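Local atomic coordinates of thioesterase (Streptomyces sp. WAC02707, PDB entry 6VAP), a protein that probably hydrolyses acyl thioesters on carrier proteins, as the type II thioesterase of the borrelidin biosynthetic gene cluster. Residues A45-A48 against P49-V53; I245-H249 against L250-S254. One frame throughout, in Å; residues are numbered along the deposited sequence.

Contact 1: residues A45-A48 against P49-V53; sequences AALA and PRCDV
L47 and C51 meet through their first side-chain carbons, CB to CB at 3.7 Å, where the chain turns from the end of helix 41-47 into the next strand. The CB of L47 also lies 4.0 Å from CG2 of V53. Beyond CB the leucine follows a different course: its CG stands beside the backbone N (chi1 -59°), and its side chain packs on L27 and I246. C51 turns its SG away from the helix end, and its small side chain touches L27 and L250. These apolar residues line the buried face of a beta-alpha-beta unit, strand 26-30, helix 41-47 and strand 52-56, within the alpha/beta-hydrolase fold. The turn itself is tight. A48 is the first residue to leave the helix, and the peptide joining it to P49 is cis, which folds the chain back so that C51 N gives L47 O a weak, bent hydrogen bond of 2.9 Å (122° at the hydrogen). A48 CA lies 3.4 Å from C51 O in a CA-H...O contact; a small methyl suits this position, already pressed close to the proline ring. R50 curls back over the helix end, its chain bent at chi3 (-42°). Its guanidinium has L47 O above one face, offset toward the rim, while A46 O lies at the edge and in plane, 3.1 Å from NH2 of R50. That same NH2 is also hydrogen-bonded to C253 O in the tail beyond helix 239-250.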
loop_
_atom_site.group_PDB
_atom_site.type_symbol
_atom_site.label_atom_id
_atom_site.label_comp_id
_atom_site.label_asym_id
_atom_site.label_seq_id
_atom_site.Cartn_x
_atom_site.Cartn_y
_atom_site.Cartn_z
ATOM N N ALA A 45 -9.409 -1.376 13.407
ATOM C CA ALA A 45 -10.084 -1.081 14.670
ATOM C C ALA A 45 -10.856 0.233 14.595
ATOM O O ALA A 45 -11.913 0.374 15.212
ATOM C CB ALA A 45 -9.055 -1.020 15.809
ATOM N N ALA A 46 -10.340 1.216 13.861
ATOM C CA ALA A 46 -10.942 2.544 13.829
ATOM C C ALA A 46 -12.053 2.688 12.802
ATOM O O ALA A 46 -12.924 3.545 12.972
ATOM C CB ALA A 46 -9.872 3.597 13.531
ATOM N N LEU A 47 -12.048 1.885 11.741
ATOM C CA LEU A 47 -13.041 2.015 10.678
ATOM C C LEU A 47 -14.124 0.940 10.718
ATOM O O LEU A 47 -15.245 1.181 10.250
ATOM C CB LEU A 47 -12.361 1.983 9.304
ATOM C CG LEU A 47 -11.325 3.065 9.044
ATOM C CD1 LEU A 47 -10.921 3.067 7.598
ATOM C CD2 LEU A 47 -11.817 4.474 9.471
ATOM N N ALA A 48 -13.824 -0.238 11.253
ATOM C CA ALA A 48 -14.830 -1.284 11.332
ATOM C C ALA A 48 -15.806 -0.945 12.449
ATOM O O ALA A 48 -15.447 -0.217 13.370
ATOM C CB ALA A 48 -14.184 -2.637 11.602
ATOM N N PRO A 49 -17.058 -1.441 12.385
ATOM C CA PRO A 49 -17.599 -2.310 11.331
ATOM C C PRO A 49 -18.124 -1.539 10.134
ATOM O O PRO A 49 -18.643 -2.148 9.195
ATOM C CB PRO A 49 -18.741 -3.048 12.040
ATOM C CG PRO A 49 -19.238 -2.044 13.061
ATOM C CD PRO A 49 -18.045 -1.197 13.459
ATOM N N ARG A 50 -17.986 -0.212 10.163
ATOM C CA ARG A 50 -18.515 0.600 9.073
ATOM C C ARG A 50 -17.695 0.439 7.804
ATOM O O ARG A 50 -18.155 0.788 6.713
ATOM C CB ARG A 50 -18.570 2.069 9.477
ATOM C CG ARG A 50 -19.604 2.355 10.582
ATOM C CD ARG A 50 -19.376 3.696 11.282
ATOM N NE ARG A 50 -17.956 3.954 11.563
ATOM C CZ ARG A 50 -17.233 3.296 12.468
ATOM N NH1 ARG A 50 -17.786 2.331 13.199
ATOM N NH2 ARG A 50 -15.955 3.601 12.635
ATOM N N CYS A 51 -16.499 -0.116 7.920
ATOM C CA CYS A 51 -15.651 -0.372 6.763
ATOM C C CYS A 51 -15.010 -1.745 6.912
ATOM O O CYS A 51 -14.580 -2.113 8.009
ATOM C CB CYS A 51 -14.568 0.707 6.604
ATOM S SG CYS A 51 -13.453 0.423 5.204
ATOM N N ASP A 52 -14.982 -2.509 5.818
ATOM C CA ASP A 52 -14.346 -3.825 5.802
ATOM C C ASP A 52 -12.877 -3.630 5.463
ATOM O O ASP A 52 -12.509 -3.506 4.301
ATOM C CB ASP A 52 -15.042 -4.748 4.810
ATOM C CG ASP A 52 -14.476 -6.151 4.830
ATOM O OD1 ASP A 52 -13.643 -6.435 5.726
ATOM O OD2 ASP A 52 -14.858 -6.964 3.953
ATOM N N VAL A 53 -12.029 -3.595 6.481
ATOM C CA VAL A 53 -10.604 -3.347 6.292
ATOM C C VAL A 53 -9.904 -4.670 6.033
ATOM O O VAL A 53 -9.967 -5.583 6.856
ATOM C CB VAL A 53 -9.993 -2.647 7.512
ATOM C CG1 VAL A 53 -8.488 -2.440 7.294
ATOM C CG2 VAL A 53 -10.701 -1.304 7.777
#

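Contact 2: residues I245-H249 against L250-S254; sequences IIAEH and LRTCS
A247 O gathers the chain where it leaves helix 239-250 at R251: T252 N gives it a nearly straight hydrogen bond of 2.9 Å, tilted 34° from the carbonyl plane, and L250 N a weaker one. R251, with positive phi, turns the backbone in a Schellman motif, and its N bonds weakly to E248 O. L250 N also bonds to I246 O, the helical i to i+4 bond. T252 OG1 adds a weak bond to A247 O at 3.5 Å; the threonine's OG1 stands between backbone N and carbonyl carbon (chi1 64°), which turns it back to the helix beside the methyl of A247. On the outer side, E248 and R251 form a salt bridge, OE2 to NH1 at 3.2 Å, with carboxylate and guanidinium planes 69° apart. Bends at chi2 and chi3 fold the arginine over the helix end, bringing the centre of its guanidinium face over E248 O. I246 and L250 lie side by side on the inner face, CG2 to CD1 at 4.1 Å. They pack on F95 and A93 of strand 92-97. H249 NE2 is hydrogen-bonded to H197 ND1, and the side chain of S254 touches A46 and L47, on helix 41-47.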
loop_
_atom_site.group_PDB
_atom_site.type_symbol
_atom_site.label_atom_id
_atom_site.label_comp_id
_atom_site.label_asym_id
_atom_site.label_seq_id
_atom_site.Cartn_x
_atom_site.Cartn_y
_atom_site.Cartn_z
ATOM N N ILE A 245 -9.449 11.003 6.635
ATOM C CA ILE A 245 -9.375 11.146 5.183
ATOM C C ILE A 245 -9.867 9.868 4.508
ATOM O O ILE A 245 -10.653 9.904 3.549
ATOM C CB ILE A 245 -7.933 11.492 4.774
ATOM C CG1 ILE A 245 -7.672 12.991 5.017
ATOM C CG2 ILE A 245 -7.688 11.167 3.328
ATOM C CD1 ILE A 245 -6.198 13.364 5.054
ATOM N N ILE A 246 -9.402 8.715 4.994
ATOM C CA ILE A 246 -9.880 7.453 4.451
ATOM C C ILE A 246 -11.390 7.380 4.586
ATOM O O ILE A 246 -12.086 7.068 3.623
ATOM C CB ILE A 246 -9.184 6.273 5.147
ATOM C CG1 ILE A 246 -7.728 6.165 4.685
ATOM C CG2 ILE A 246 -9.938 4.993 4.897
ATOM C CD1 ILE A 246 -6.888 5.271 5.603
ATOM N N ALA A 247 -11.921 7.691 5.773
ATOM C CA ALA A 247 -13.352 7.563 6.024
ATOM C C ALA A 247 -14.140 8.488 5.116
ATOM O O ALA A 247 -15.209 8.114 4.625
ATOM C CB ALA A 247 -13.639 7.855 7.498
ATOM N N GLU A 248 -13.638 9.704 4.883
ATOM C CA GLU A 248 -14.333 10.617 3.981
ATOM C C GLU A 248 -14.468 10.005 2.591
ATOM O O GLU A 248 -15.514 10.133 1.940
ATOM C CB GLU A 248 -13.588 11.952 3.911
ATOM C CG GLU A 248 -14.315 13.039 3.122
ATOM C CD GLU A 248 -15.662 13.399 3.724
ATOM O OE1 GLU A 248 -15.734 13.590 4.955
ATOM O OE2 GLU A 248 -16.649 13.486 2.962
ATOM N N HIS A 249 -13.426 9.323 2.112
ATOM C CA HIS A 249 -13.496 8.747 0.767
ATOM C C HIS A 249 -14.508 7.610 0.675
ATOM O O HIS A 249 -15.148 7.426 -0.370
ATOM C CB HIS A 249 -12.118 8.254 0.341
ATOM C CG HIS A 249 -11.279 9.311 -0.310
ATOM N ND1 HIS A 249 -11.296 9.539 -1.671
ATOM C CD2 HIS A 249 -10.421 10.221 0.216
ATOM C CE1 HIS A 249 -10.465 10.527 -1.957
ATOM N NE2 HIS A 249 -9.926 10.962 -0.831
ATOM N N LEU A 250 -14.678 6.853 1.755
ATOM C CA LEU A 250 -15.598 5.729 1.771
ATOM C C LEU A 250 -16.945 6.068 2.388
ATOM O O LEU A 250 -17.761 5.166 2.586
ATOM C CB LEU A 250 -14.972 4.551 2.514
ATOM C CG LEU A 250 -13.696 4.007 1.879
ATOM C CD1 LEU A 250 -12.961 3.103 2.833
ATOM C CD2 LEU A 250 -14.013 3.288 0.589
ATOM N N ARG A 251 -17.213 7.344 2.656
ATOM C CA ARG A 251 -18.530 7.795 3.118
ATOM C C ARG A 251 -18.876 7.184 4.481
ATOM O O ARG A 251 -19.983 6.688 4.711
ATOM C CB ARG A 251 -19.625 7.483 2.089
ATOM C CG ARG A 251 -19.254 7.826 0.650
ATOM C CD ARG A 251 -19.186 9.330 0.431
ATOM N NE ARG A 251 -18.076 9.708 -0.443
ATOM C CZ ARG A 251 -17.412 10.859 -0.375
ATOM N NH1 ARG A 251 -17.737 11.773 0.532
ATOM N NH2 ARG A 251 -16.416 11.099 -1.218
ATOM N N THR A 252 -17.914 7.239 5.402
ATOM C CA THR A 252 -18.082 6.694 6.741
ATOM C C THR A 252 -17.456 7.650 7.754
ATOM O O THR A 252 -16.931 8.716 7.408
ATOM C CB THR A 252 -17.434 5.307 6.870
ATOM O OG1 THR A 252 -16.011 5.422 6.695
ATOM C CG2 THR A 252 -17.992 4.348 5.834
ATOM N N CYS A 253 -17.506 7.259 9.025
ATOM C CA CYS A 253 -16.900 8.011 10.115
ATOM C C CYS A 253 -15.792 7.174 10.744
ATOM O O CYS A 253 -15.733 5.953 10.573
ATOM C CB CYS A 253 -17.943 8.397 11.175
ATOM S SG CYS A 253 -18.619 6.997 12.117
ATOM N N SER A 254 -14.901 7.851 11.463
ATOM C CA SER A 254 -13.794 7.210 12.152
ATOM C C SER A 254 -14.061 7.141 13.652
ATOM O O SER A 254 -14.862 7.901 14.205
ATOM C CB SER A 254 -12.490 7.952 11.888
ATOM O OG SER A 254 -11.404 7.044 11.929
#

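How the contacts relate
Both contacts are chain turns at the C-terminal end of a helix, and their centres lie about 10 Å apart on the same side of the chain's centre. Contact 1 leads through a cis-proline turn into strand 52-56, next to the outermost strand 14-15, whereas contact 2 releases the chain into the C-terminal tail, with a charged pair facing outward. Each is partly buried, with apolar side chains turned inward, and these meet: L47 CD1 packs on I246 CG2 at 3.5 Å, and C51 SG on L250 CD1 at 3.6 Å. The first pair joins helices 41-47 and 239-250, the second the loop after helix 41-47 to helix 239-250. A polar link, R50 NH2 probably bonding C253 O, ties the tail to contact 1.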